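DNA polymerase III subunit beta (Pseudomonas aeruginosa, PDB 4TSZ) forms a ring-shaped dimer around DNA and tethers DNA polymerases and other proteins to it, making replication processive. Local coordinates at residues 7-12 with 83-88; 257-262 with 337-342; 331-336 with 351-356. One frame throughout, in Å; residues are numbered along the deposited sequence.

Interaction 1. Residues 7-12 with 83-88; sequences QREALL and LPNDVL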
ATOM      1  N   GLN E   7      15.459 -16.317 -22.164  1.00 49.92           N
ATOM      2  CA  GLN E   7      16.110 -15.346 -21.288  1.00 49.41           C
ATOM      3  C   GLN E   7      15.092 -14.935 -20.243  1.00 49.69           C
ATOM      4  O   GLN E   7      13.901 -14.843 -20.555  1.00 47.05           O
ATOM      5  CB  GLN E   7      16.568 -14.104 -22.075  1.00 52.03           C
ATOM      6  CG  GLN E   7      17.815 -14.315 -22.928  1.00 77.99           C
ATOM      7  CD  GLN E   7      19.087 -14.356 -22.116  1.00100.45           C
ATOM      8  OE1 GLN E   7      19.739 -15.402 -21.996  1.00 95.01           O
ATOM      9  NE2 GLN E   7      19.472 -13.220 -21.537  1.00 93.88           N
ATOM     10  N   ARG E   8      15.557 -14.701 -19.004  1.00 46.79           N
ATOM     11  CA  ARG E   8      14.727 -14.303 -17.860  1.00 45.45           C
ATOM     12  C   ARG E   8      13.703 -13.218 -18.201  1.00 50.11           C
ATOM     13  O   ARG E   8      12.514 -13.409 -17.956  1.00 48.44           O
ATOM     14  CB  ARG E   8      15.611 -13.878 -16.666  1.00 42.28           C
ATOM     15  CG  ARG E   8      14.827 -13.388 -15.449  1.00 41.87           C
ATOM     16  CD  ARG E   8      15.728 -12.697 -14.453  1.00 47.44           C
ATOM     17  NE  ARG E   8      14.981 -12.013 -13.392  1.00 45.71           N
ATOM     18  CZ  ARG E   8      14.552 -10.753 -13.458  1.00 57.60           C
ATOM     19  NH1 ARG E   8      14.777 -10.021 -14.541  1.00 49.71           N
ATOM     20  NH2 ARG E   8      13.891 -10.219 -12.440  1.00 42.60           N
ATOM     21  N   GLU E   9      14.172 -12.100 -18.780  1.00 48.81           N
ATOM     22  CA  GLU E   9      13.357 -10.928 -19.119  1.00 48.84           C
ATOM     23  C   GLU E   9      12.335 -11.197 -20.212  1.00 54.04           C
ATOM     24  O   GLU E   9      11.234 -10.649 -20.147  1.00 54.05           O
ATOM     25  CB  GLU E   9      14.241  -9.711 -19.454  1.00 51.28           C
ATOM     26  CG  GLU E   9      15.061  -9.194 -18.274  1.00 58.89           C
ATOM     27  CD  GLU E   9      16.228 -10.063 -17.828  1.00 74.69           C
ATOM     28  OE1 GLU E   9      16.692 -10.903 -18.638  1.00 61.05           O
ATOM     29  OE2 GLU E   9      16.661  -9.923 -16.660  1.00 66.44           O
ATOM     30  N   ALA E  10      12.687 -12.048 -21.192  1.00 51.44           N
ATOM     31  CA  ALA E  10      11.801 -12.429 -22.297  1.00 51.91           C
ATOM     32  C   ALA E  10      10.603 -13.238 -21.785  1.00 54.49           C
ATOM     33  O   ALA E  10       9.496 -13.049 -22.282  1.00 53.83           O
ATOM     34  CB  ALA E  10      12.570 -13.224 -23.345  1.00 54.14           C
ATOM     35  N   LEU E  11      10.823 -14.104 -20.769  1.00 50.04           N
ATOM     36  CA  LEU E  11       9.768 -14.903 -20.153  1.00 47.92           C
ATOM     37  C   LEU E  11       8.962 -14.058 -19.171  1.00 51.20           C
ATOM     38  O   LEU E  11       7.731 -14.153 -19.149  1.00 50.52           O
ATOM     39  CB  LEU E  11      10.363 -16.147 -19.452  1.00 47.80           C
ATOM     40  CG  LEU E  11       9.385 -17.068 -18.680  1.00 50.90           C
ATOM     41  CD1 LEU E  11       8.347 -17.704 -19.612  1.00 51.42           C
ATOM     42  CD2 LEU E  11      10.132 -18.126 -17.895  1.00 50.27           C
ATOM     43  N   LEU E  12       9.658 -13.246 -18.355  1.00 48.19           N
ATOM     44  CA  LEU E  12       9.050 -12.406 -17.322  1.00 48.07           C
ATOM     45  C   LEU E  12       7.977 -11.442 -17.818  1.00 52.67           C
ATOM     46  O   LEU E  12       6.924 -11.366 -17.181  1.00 51.28           O
ATOM     47  CB  LEU E  12      10.123 -11.675 -16.496  1.00 48.55           C
ATOM     48  CG  LEU E  12       9.705 -11.061 -15.160  1.00 52.36           C
ATOM     49  CD1 LEU E  12       9.149 -12.115 -14.197  1.00 51.74           C
ATOM     50  CD2 LEU E  12      10.870 -10.323 -14.528  1.00 54.03           C
ATOM     51  N   LEU E  83      15.212 -14.978 -10.220  1.00 43.71           N
ATOM     52  CA  LEU E  83      16.416 -15.433 -10.915  1.00 44.79           C
ATOM     53  C   LEU E  83      17.359 -14.272 -11.257  1.00 49.57           C
ATOM     54  O   LEU E  83      16.880 -13.143 -11.394  1.00 48.44           O
ATOM     55  CB  LEU E  83      16.044 -16.234 -12.172  1.00 45.16           C
ATOM     56  CG  LEU E  83      15.592 -17.674 -11.920  1.00 50.00           C
ATOM     57  CD1 LEU E  83      15.008 -18.277 -13.165  1.00 50.19           C
ATOM     58  CD2 LEU E  83      16.726 -18.534 -11.381  1.00 52.32           C
ATOM     59  N   PRO E  84      18.697 -14.497 -11.357  1.00 48.97           N
ATOM     60  CA  PRO E  84      19.604 -13.371 -11.668  1.00 50.58           C
ATOM     61  C   PRO E  84      19.294 -12.737 -13.018  1.00 57.70           C
ATOM     62  O   PRO E  84      18.906 -13.442 -13.953  1.00 57.12           O
ATOM     63  CB  PRO E  84      20.998 -14.012 -11.669  1.00 53.45           C
ATOM     64  CG  PRO E  84      20.845 -15.306 -10.967  1.00 57.26           C
ATOM     65  CD  PRO E  84      19.446 -15.764 -11.221  1.00 51.05           C
ATOM     66  N   ASN E  85      19.450 -11.406 -13.112  1.00 57.31           N
ATOM     67  CA  ASN E  85      19.200 -10.633 -14.334  1.00 58.15           C
ATOM     68  C   ASN E  85      19.913 -11.228 -15.534  1.00 63.28           C
ATOM     69  O   ASN E  85      21.079 -11.601 -15.434  1.00 65.45           O
ATOM     70  CB  ASN E  85      19.597  -9.155 -14.148  1.00 63.30           C
ATOM     71  CG  ASN E  85      18.708  -8.347 -13.221  1.00 91.61           C
ATOM     72  OD1 ASN E  85      17.544  -8.678 -12.966  1.00 85.00           O
ATOM     73  ND2 ASN E  85      19.233  -7.245 -12.710  1.00 86.35           N
ATOM     74  N   ASP E  86      19.172 -11.388 -16.640  1.00 58.45           N
ATOM     75  CA  ASP E  86      19.646 -11.881 -17.937  1.00 58.35           C
ATOM     76  C   ASP E  86      20.069 -13.360 -18.042  1.00 60.59           C
ATOM     77  O   ASP E  86      20.657 -13.757 -19.050  1.00 61.87           O
ATOM     78  CB  ASP E  86      20.636 -10.887 -18.569  1.00 62.15           C
ATOM     79  CG  ASP E  86      20.069  -9.482 -18.692  1.00 75.02           C
ATOM     80  OD1 ASP E  86      19.182  -9.275 -19.551  1.00 76.94           O
ATOM     81  OD2 ASP E  86      20.500  -8.592 -17.912  1.00 79.01           O
ATOM     82  N   VAL E  87      19.706 -14.193 -17.044  1.00 53.97           N
ATOM     83  CA  VAL E  87      20.027 -15.628 -17.061  1.00 52.86           C
ATOM     84  C   VAL E  87      19.204 -16.390 -18.129  1.00 55.14           C
ATOM     85  O   VAL E  87      18.054 -16.019 -18.411  1.00 52.58           O
ATOM     86  CB  VAL E  87      19.919 -16.275 -15.644  1.00 55.49           C
ATOM     87  CG1 VAL E  87      18.467 -16.478 -15.203  1.00 53.11           C
ATOM     88  CG2 VAL E  87      20.695 -17.590 -15.555  1.00 55.87           C
ATOM     89  N   LEU E  88      19.808 -17.437 -18.732  1.00 52.50           N
ATOM     90  CA  LEU E  88      19.112 -18.306 -19.680  1.00 51.66           C
ATOM     91  C   LEU E  88      18.408 -19.402 -18.863  1.00 53.62           C
ATOM     92  O   LEU E  88      19.043 -20.077 -18.041  1.00 54.15           O
ATOM     93  CB  LEU E  88      20.078 -18.925 -20.697  1.00 53.57           C
ATOM     94  CG  LEU E  88      19.433 -19.733 -21.845  1.00 58.08           C
ATOM     95  CD1 LEU E  88      18.647 -18.832 -22.805  1.00 57.65           C
ATOM     96  CD2 LEU E  88      20.482 -20.521 -22.611  1.00 61.67           C
TER

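Interaction 2. Residues 257-262 with 337-342; sequences LVVGDR and QVRFIL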
ATOM      1  N   LEU E 257     -25.007  28.554 -16.205  1.00 61.13           N
ATOM      2  CA  LEU E 257     -23.640  28.212 -16.592  1.00 60.48           C
ATOM      3  C   LEU E 257     -22.630  28.775 -15.602  1.00 61.71           C
ATOM      4  O   LEU E 257     -22.537  29.985 -15.400  1.00 61.01           O
ATOM      5  CB  LEU E 257     -23.304  28.591 -18.055  1.00 62.35           C
ATOM      6  CG  LEU E 257     -21.821  28.438 -18.520  1.00 67.15           C
ATOM      7  CD1 LEU E 257     -21.306  26.980 -18.427  1.00 65.43           C
ATOM      8  CD2 LEU E 257     -21.643  28.953 -19.929  1.00 71.33           C
ATOM      9  N   VAL E 258     -21.889  27.865 -14.972  1.00 57.14           N
ATOM     10  CA  VAL E 258     -20.877  28.188 -13.978  1.00 55.85           C
ATOM     11  C   VAL E 258     -19.523  27.779 -14.537  1.00 57.81           C
ATOM     12  O   VAL E 258     -19.355  26.654 -15.005  1.00 58.53           O
ATOM     13  CB  VAL E 258     -21.175  27.508 -12.608  1.00 58.47           C
ATOM     14  CG1 VAL E 258     -20.178  27.937 -11.534  1.00 58.10           C
ATOM     15  CG2 VAL E 258     -22.599  27.795 -12.147  1.00 58.66           C
ATOM     16  N   VAL E 259     -18.577  28.709 -14.521  1.00 52.17           N
ATOM     17  CA  VAL E 259     -17.199  28.464 -14.925  1.00 50.38           C
ATOM     18  C   VAL E 259     -16.365  28.716 -13.670  1.00 51.48           C
ATOM     19  O   VAL E 259     -16.407  29.812 -13.101  1.00 49.96           O
ATOM     20  CB  VAL E 259     -16.711  29.292 -16.142  1.00 54.77           C
ATOM     21  CG1 VAL E 259     -15.262  28.945 -16.485  1.00 54.04           C
ATOM     22  CG2 VAL E 259     -17.615  29.084 -17.358  1.00 55.28           C
ATOM     23  N   GLY E 260     -15.674  27.679 -13.225  1.00 46.77           N
ATOM     24  CA  GLY E 260     -14.836  27.753 -12.040  1.00 46.49           C
ATOM     25  C   GLY E 260     -13.478  27.136 -12.261  1.00 49.00           C
ATOM     26  O   GLY E 260     -13.245  26.455 -13.266  1.00 46.62           O
ATOM     27  N   ASP E 261     -12.569  27.395 -11.321  1.00 45.89           N
ATOM     28  CA  ASP E 261     -11.228  26.836 -11.342  1.00 43.95           C
ATOM     29  C   ASP E 261     -11.323  25.421 -10.778  1.00 45.78           C
ATOM     30  O   ASP E 261     -11.807  25.239  -9.656  1.00 44.82           O
ATOM     31  CB  ASP E 261     -10.262  27.708 -10.510  1.00 45.02           C
ATOM     32  CG  ASP E 261      -8.822  27.238 -10.600  1.00 48.82           C
ATOM     33  OD1 ASP E 261      -8.137  27.618 -11.556  1.00 48.23           O
ATOM     34  OD2 ASP E 261      -8.399  26.453  -9.734  1.00 52.41           O
ATOM     35  N   ARG E 262     -10.884  24.417 -11.564  1.00 41.11           N
ATOM     36  CA  ARG E 262     -10.920  23.002 -11.176  1.00 37.61           C
ATOM     37  C   ARG E 262     -10.205  22.753  -9.835  1.00 40.57           C
ATOM     38  O   ARG E 262     -10.783  22.117  -8.957  1.00 38.74           O
ATOM     39  CB  ARG E 262     -10.330  22.116 -12.280  1.00 34.68           C
ATOM     40  CG  ARG E 262     -10.621  20.628 -12.084  1.00 37.89           C
ATOM     41  CD  ARG E 262      -9.514  19.761 -12.646  1.00 41.63           C
ATOM     42  NE  ARG E 262      -8.281  19.839 -11.853  1.00 43.00           N
ATOM     43  CZ  ARG E 262      -8.011  19.071 -10.802  1.00 50.08           C
ATOM     44  NH1 ARG E 262      -8.890  18.166 -10.390  1.00 33.29           N
ATOM     45  NH2 ARG E 262      -6.863  19.204 -10.152  1.00 37.24           N
ATOM     46  N   GLN E 337      -9.917  25.061 -16.079  1.00 48.27           N
ATOM     47  CA  GLN E 337     -11.268  25.522 -15.806  1.00 48.02           C
ATOM     48  C   GLN E 337     -12.251  24.376 -16.024  1.00 50.51           C
ATOM     49  O   GLN E 337     -11.993  23.446 -16.804  1.00 48.06           O
ATOM     50  CB  GLN E 337     -11.640  26.736 -16.665  1.00 51.03           C
ATOM     51  CG  GLN E 337     -10.932  28.014 -16.236  1.00 63.82           C
ATOM     52  CD  GLN E 337     -11.496  29.225 -16.931  1.00 74.19           C
ATOM     53  OE1 GLN E 337     -11.595  29.279 -18.161  1.00 72.94           O
ATOM     54  NE2 GLN E 337     -11.862  30.233 -16.157  1.00 61.39           N
ATOM     55  N   VAL E 338     -13.373  24.449 -15.319  1.00 46.85           N
ATOM     56  CA  VAL E 338     -14.423  23.451 -15.383  1.00 46.37           C
ATOM     57  C   VAL E 338     -15.776  24.147 -15.541  1.00 51.88           C
ATOM     58  O   VAL E 338     -16.014  25.205 -14.937  1.00 52.37           O
ATOM     59  CB  VAL E 338     -14.338  22.438 -14.198  1.00 47.54           C
ATOM     60  CG1 VAL E 338     -14.442  23.112 -12.831  1.00 46.72           C
ATOM     61  CG2 VAL E 338     -15.360  21.321 -14.332  1.00 47.09           C
ATOM     62  N   ARG E 339     -16.628  23.583 -16.400  1.00 48.01           N
ATOM     63  CA  ARG E 339     -17.969  24.099 -16.648  1.00 48.60           C
ATOM     64  C   ARG E 339     -19.001  23.232 -15.941  1.00 50.76           C
ATOM     65  O   ARG E 339     -18.997  22.010 -16.098  1.00 48.45           O
ATOM     66  CB  ARG E 339     -18.282  24.146 -18.152  1.00 48.24           C
ATOM     67  CG  ARG E 339     -17.590  25.255 -18.917  1.00 55.78           C
ATOM     68  CD  ARG E 339     -18.031  25.251 -20.378  1.00 60.85           C
ATOM     69  NE  ARG E 339     -17.465  24.126 -21.134  1.00 61.27           N
ATOM     70  CZ  ARG E 339     -18.112  23.446 -22.078  1.00 74.78           C
ATOM     71  NH1 ARG E 339     -19.369  23.751 -22.383  1.00 65.32           N
ATOM     72  NH2 ARG E 339     -17.512  22.447 -22.716  1.00 57.06           N
ATOM     73  N   PHE E 340     -19.874  23.871 -15.157  1.00 48.01           N
ATOM     74  CA  PHE E 340     -21.002  23.241 -14.472  1.00 47.42           C
ATOM     75  C   PHE E 340     -22.244  23.871 -15.093  1.00 53.99           C
ATOM     76  O   PHE E 340     -22.325  25.099 -15.212  1.00 55.00           O
ATOM     77  CB  PHE E 340     -20.969  23.507 -12.960  1.00 48.79           C
ATOM     78  CG  PHE E 340     -20.078  22.579 -12.169  1.00 49.04           C
ATOM     79  CD1 PHE E 340     -18.698  22.746 -12.165  1.00 52.03           C
ATOM     80  CD2 PHE E 340     -20.619  21.551 -11.412  1.00 50.18           C
ATOM     81  CE1 PHE E 340     -17.874  21.883 -11.433  1.00 51.56           C
ATOM     82  CE2 PHE E 340     -19.798  20.708 -10.657  1.00 52.09           C
ATOM     83  CZ  PHE E 340     -18.432  20.871 -10.682  1.00 49.67           C
ATOM     84  N   ILE E 341     -23.163  23.035 -15.572  1.00 50.48           N
ATOM     85  CA  ILE E 341     -24.411  23.492 -16.175  1.00 51.32           C
ATOM     86  C   ILE E 341     -25.535  22.946 -15.300  1.00 54.70           C
ATOM     87  O   ILE E 341     -25.713  21.735 -15.185  1.00 51.66           O
ATOM     88  CB  ILE E 341     -24.533  23.149 -17.687  1.00 55.21           C
ATOM     89  CG1 ILE E 341     -23.341  23.750 -18.489  1.00 55.60           C
ATOM     90  CG2 ILE E 341     -25.873  23.654 -18.251  1.00 58.06           C
ATOM     91  CD1 ILE E 341     -23.002  23.065 -19.844  1.00 62.53           C
ATOM     92  N   LEU E 342     -26.221  23.856 -14.607  1.00 54.00           N
ATOM     93  CA  LEU E 342     -27.276  23.518 -13.661  1.00 54.37           C
ATOM     94  C   LEU E 342     -28.603  24.151 -14.071  1.00 60.24           C
ATOM     95  O   LEU E 342     -28.645  24.977 -14.989  1.00 60.23           O
ATOM     96  CB  LEU E 342     -26.873  24.001 -12.251  1.00 54.04           C
ATOM     97  CG  LEU E 342     -25.542  23.474 -11.713  1.00 57.39           C
ATOM     98  CD1 LEU E 342     -24.735  24.581 -11.090  1.00 57.14           C
ATOM     99  CD2 LEU E 342     -25.758  22.332 -10.733  1.00 58.23           C
TER

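Interaction 3. Residues 331-336 with 351-356; sequences GVIGTE and VHEADN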
ATOM      1  N   GLY E 331     -11.592  15.026 -10.564  1.00 38.44           N
ATOM      2  CA  GLY E 331     -10.399  14.196 -10.689  1.00 37.63           C
ATOM      3  C   GLY E 331     -10.091  13.744 -12.104  1.00 42.94           C
ATOM      4  O   GLY E 331      -8.963  13.344 -12.379  1.00 44.07           O
ATOM      5  N   VAL E 332     -11.082  13.798 -13.014  1.00 39.41           N
ATOM      6  CA  VAL E 332     -10.912  13.421 -14.424  1.00 38.79           C
ATOM      7  C   VAL E 332     -10.941  14.614 -15.413  1.00 43.58           C
ATOM      8  O   VAL E 332     -10.665  14.427 -16.595  1.00 42.91           O
ATOM      9  CB  VAL E 332     -11.793  12.221 -14.874  1.00 40.52           C
ATOM     10  CG1 VAL E 332     -11.474  10.962 -14.063  1.00 38.15           C
ATOM     11  CG2 VAL E 332     -13.281  12.557 -14.808  1.00 40.73           C
ATOM     12  N   ILE E 333     -11.269  15.832 -14.936  1.00 41.50           N
ATOM     13  CA  ILE E 333     -11.266  17.035 -15.779  1.00 41.86           C
ATOM     14  C   ILE E 333      -9.783  17.425 -16.032  1.00 48.79           C
ATOM     15  O   ILE E 333      -9.038  17.656 -15.083  1.00 48.78           O
ATOM     16  CB  ILE E 333     -12.103  18.189 -15.126  1.00 44.45           C
ATOM     17  CG1 ILE E 333     -13.618  17.833 -14.975  1.00 43.63           C
ATOM     18  CG2 ILE E 333     -11.861  19.578 -15.806  1.00 45.66           C
ATOM     19  CD1 ILE E 333     -14.490  17.770 -16.289  1.00 45.46           C
ATOM     20  N   GLY E 334      -9.379  17.456 -17.301  1.00 47.55           N
ATOM     21  CA  GLY E 334      -8.004  17.748 -17.708  1.00 48.19           C
ATOM     22  C   GLY E 334      -7.661  19.209 -17.922  1.00 53.24           C
ATOM     23  O   GLY E 334      -6.478  19.564 -18.010  1.00 53.32           O
ATOM     24  N   THR E 335      -8.690  20.066 -18.000  1.00 48.85           N
ATOM     25  CA  THR E 335      -8.514  21.509 -18.150  1.00 49.40           C
ATOM     26  C   THR E 335      -8.483  22.201 -16.779  1.00 49.94           C
ATOM     27  O   THR E 335      -9.039  21.705 -15.785  1.00 46.61           O
ATOM     28  CB  THR E 335      -9.586  22.114 -19.074  1.00 54.50           C
ATOM     29  OG1 THR E 335     -10.878  21.811 -18.551  1.00 51.34           O
ATOM     30  CG2 THR E 335      -9.468  21.624 -20.510  1.00 55.28           C
ATOM     31  N   GLU E 336      -7.822  23.342 -16.748  1.00 46.67           N
ATOM     32  CA  GLU E 336      -7.658  24.243 -15.606  1.00 46.42           C
ATOM     33  C   GLU E 336      -9.019  24.769 -15.124  1.00 50.69           C
ATOM     34  O   GLU E 336      -9.236  24.922 -13.920  1.00 49.56           O
ATOM     35  CB  GLU E 336      -6.808  25.408 -16.071  1.00 48.50           C
ATOM     36  CG  GLU E 336      -6.183  26.203 -14.963  1.00 53.45           C
ATOM     37  CD  GLU E 336      -5.149  27.117 -15.559  1.00 51.63           C
ATOM     38  OE1 GLU E 336      -3.992  26.667 -15.710  1.00 43.94           O
ATOM     39  OE2 GLU E 336      -5.504  28.261 -15.922  1.00 50.75           O
ATOM     40  N   VAL E 351     -21.443  18.428 -16.278  1.00 44.72           N
ATOM     41  CA  VAL E 351     -20.067  18.894 -16.141  1.00 43.37           C
ATOM     42  C   VAL E 351     -19.252  18.580 -17.399  1.00 46.55           C
ATOM     43  O   VAL E 351     -19.353  17.484 -17.952  1.00 44.77           O
ATOM     44  CB  VAL E 351     -19.389  18.375 -14.836  1.00 45.34           C
ATOM     45  CG1 VAL E 351     -18.084  19.119 -14.556  1.00 44.54           C
ATOM     46  CG2 VAL E 351     -20.322  18.500 -13.631  1.00 45.10           C
ATOM     47  N   HIS E 352     -18.455  19.560 -17.843  1.00 44.09           N
ATOM     48  CA  HIS E 352     -17.583  19.446 -19.004  1.00 44.22           C
ATOM     49  C   HIS E 352     -16.240  20.081 -18.715  1.00 47.23           C
ATOM     50  O   HIS E 352     -16.122  20.910 -17.809  1.00 46.26           O
ATOM     51  CB  HIS E 352     -18.172  20.227 -20.201  1.00 46.63           C
ATOM     52  CG  HIS E 352     -19.454  19.716 -20.765  1.00 50.46           C
ATOM     53  ND1 HIS E 352     -19.558  18.444 -21.299  1.00 51.64           N
ATOM     54  CD2 HIS E 352     -20.622  20.369 -20.957  1.00 53.44           C
ATOM     55  CE1 HIS E 352     -20.798  18.344 -21.746  1.00 52.07           C
ATOM     56  NE2 HIS E 352     -21.474  19.481 -21.567  1.00 53.57           N
ATOM     57  N   GLU E 353     -15.252  19.780 -19.575  1.00 45.32           N
ATOM     58  CA  GLU E 353     -13.959  20.454 -19.587  1.00 45.99           C
ATOM     59  C   GLU E 353     -14.242  21.856 -20.150  1.00 52.17           C
ATOM     60  O   GLU E 353     -15.300  22.070 -20.752  1.00 51.56           O
ATOM     61  CB  GLU E 353     -12.955  19.715 -20.481  1.00 47.21           C
ATOM     62  CG  GLU E 353     -12.488  18.393 -19.905  1.00 48.47           C
ATOM     63  CD  GLU E 353     -11.253  17.782 -20.540  1.00 66.30           C
ATOM     64  OE1 GLU E 353     -11.068  17.919 -21.771  1.00 70.89           O
ATOM     65  OE2 GLU E 353     -10.480  17.132 -19.801  1.00 57.38           O
ATOM     66  N   ALA E 354     -13.325  22.811 -19.933  1.00 52.12           N
ATOM     67  CA  ALA E 354     -13.497  24.195 -20.361  1.00 54.25           C
ATOM     68  C   ALA E 354     -13.660  24.416 -21.854  1.00 60.85           C
ATOM     69  O   ALA E 354     -14.488  25.241 -22.249  1.00 61.22           O
ATOM     70  CB  ALA E 354     -12.350  25.053 -19.842  1.00 55.41           C
ATOM     71  N   ASP E 355     -12.860  23.714 -22.681  1.00 58.96           N
ATOM     72  CA  ASP E 355     -12.779  23.961 -24.128  1.00 60.97           C
ATOM     73  C   ASP E 355     -13.443  22.968 -25.086  1.00 63.85           C
ATOM     74  O   ASP E 355     -13.349  23.160 -26.301  1.00 63.66           O
ATOM     75  CB  ASP E 355     -11.305  24.208 -24.529  1.00 63.71           C
ATOM     76  CG  ASP E 355     -10.355  23.031 -24.294  1.00 74.48           C
ATOM     77  OD1 ASP E 355     -10.788  22.012 -23.685  1.00 71.88           O
ATOM     78  OD2 ASP E 355      -9.177  23.131 -24.704  1.00 85.19           O
ATOM     79  N   ASN E 356     -14.090  21.913 -24.568  1.00 59.56           N
ATOM     80  CA  ASN E 356     -14.725  20.902 -25.429  1.00 59.18           C
ATOM     81  C   ASN E 356     -15.873  20.165 -24.723  1.00 60.11           C
ATOM     82  O   ASN E 356     -15.952  20.172 -23.490  1.00 57.93           O
ATOM     83  CB  ASN E 356     -13.672  19.900 -25.945  1.00 58.33           C
ATOM     84  CG  ASN E 356     -13.146  18.971 -24.880  1.00 67.65           C
ATOM     85  OD1 ASN E 356     -13.642  17.861 -24.713  1.00 66.59           O
ATOM     86  ND2 ASN E 356     -12.171  19.416 -24.098  1.00 55.89           N
TER
HETATM   87  O   HOH W   1     -12.622  14.701 -18.726  1.00 37.43           O

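Interaction 1. Residues 7-12 with 83-88
E9 meets the backbone of D86 where the start of helix 8-19 lies against the type II beta turn P84-V87, which leads into strand 88-94 of the N-terminal domain. The contact illustrates how side chains and one backbone amide at a helix start can satisfy the polar backbone of a turn. E9 OE2 accepts the amide of D86 N at 2.9 Å through its syn lone pair, with an N-H...O angle of 155°. The same oxygen takes R8 NH1 at 2.8 Å, this time from above the carboxylate plane, so a turn amide and a salt bridge grip it together. E9 OE1 sits only 3.1 Å from D86 OD1, a proximity of like charges that R8 probably offsets in part. The helix also gives up a backbone donor: R8 N reaches V87 O at 2.9 Å. One residue earlier, Q7 pairs with L88 in an antiparallel, non-hydrogen-bonded bridge. Its bent side chain brings NE2 back over D86 O at 2.8 Å, from above the carbonyl plane and along a bent path, 131° at the hydrogen. The chain of R8 runs straight out, with CG opposite the backbone N (chi1 177°), carrying the guanidinium past the carbonyls of L83 and P84. Two neighbours cover that group near its rim: N85 OD1 lies 3.4 Å above one face, and L12 CD2 lies 3.5 Å from the plane on the opposite face.

Outside this first shell, L83 and P84 pack on R271 of the second subunit, so the turn borders the dimer interface. The far end of the guanidinium is fixed to the last turn of helix 73-82, where K81 O receives a hydrogen bond from R8 NH2.

Interaction 2. Residues 257-262 with 337-342
F340, the one aromatic ring here, meets V258 through its CB rather than its ring, CB to CB at 4.0 Å. The ring's edge receives V338 CG1 in the ring plane, and the ring itself leads away from strand 256-261, to where L265 of helix 262-273 and V351 of the next strand pack on F340. Q337 brings another flat group, its amide, across to V259. The methyl V259 CG1 is about equally far from the two ends of that amide, 3.7 Å from Q337 NE2 and 4.0 Å from Q337 OE1, so it packs against the group as a whole. The guanidinium of R339 is turned away by the bend at chi3 (-73°) and forms a salt bridge with D357. What R339 leaves in the contact is its aliphatic stem, with CG beside V259 CG2 and near L257 CD1.

The backbone supplies the regular part. V258 and F340 exchange two hydrogen bonds, V258 N to F340 O and F340 N to V258 O, both 2.8 Å long. G260 and V338 form the next such ring, G260 N to V338 O at 3.0 Å and V338 N to G260 O at 2.9 Å, all four nearly straight. At the far end L257 CD1 rests on I341 CG1 at 3.8 Å, on the face shared with V259 and R339, while V258, on the face of V338 and F340, touches L342 CD1 through CG2. D261 ends the strand and caps the following helix through Q264 N. This is a classical antiparallel ladder, strands running at 153° to each other, at one end of the chain's C-terminal-to-central-domain sheet, where V259 also bonds through its backbone to E311, with a helix packed on the buried face.

Interaction 3. Residues 331-336 with 351-356
T335, E353 and I333 carry this contact, in which the loop between helix 323-330 and strand 337-342 lies along the end of strand 349-353 in the sheet of the C-terminal domain. It is a worked example of a connecting loop pinned by a few directed bonds in place of a ladder. T335 turns toward the strand end with OG1 set between its own backbone N and carbonyl carbon (chi1 57°). There the hydroxyl accepts A354 N at 3.0 Å along an almost straight line, 172° at the hydrogen, while also bonding to Q337 O; the oxygen thus ties the end of one strand to the start of its neighbour. The other branch, CG2, leans against D355 OD1 at 3.5 Å.

E353 answers from the strand. Its extended chain crosses T335 obliquely and brings OE2 to G334 N at 2.8 Å, which meets the carboxylate on its anti side, somewhat out of plane. OE2 also forms a salt bridge with R142, a residue of the central domain, so this carboxylate joins the loop to the neighbouring domain and probably keeps its negative charge. Apolar packing comes from I333, whose CD1 lies 3.8 Å from H352 C and 4.2 Å from V351 CG1, with Y361 of the adjacent strand touching both I333 and V351.

A water reinforces the loop, donating to V332 O at 2.9 Å and, more weakly, to E353 OE2. The second carboxylate oxygen, which has a long, weak ion pair with R138, takes a bond from its own segment: N356 ND2 donates to E353 OE1 at 3.0 Å, in the plane of the N356 amide and onto the anti lone pair of OE1, and the same nitrogen gives a hydrogen bond to D355 OD1.

Overall arrangement
Interactions 2 and 3 belong together. Their centres are about 9 Å apart, their segments alternate along the chain, and strands 337-342 and 349-353 are neighbours in one sheet. R339 NH2 binds E353 O, and R262 N probably binds E336 O, stitching ladder to loop. Both are partly buried, but interaction 2 relies on regular backbone bonds and apolar packing, whereas interaction 3 combines a few bonds to side-chain oxygens with the packing of I333. Interaction 1 stands apart in the N-terminal domain, about 44 Å from interaction 3 and 52 Å from interaction 2 between centres. It is a surface contact, rich in charge, and borders the second subunit.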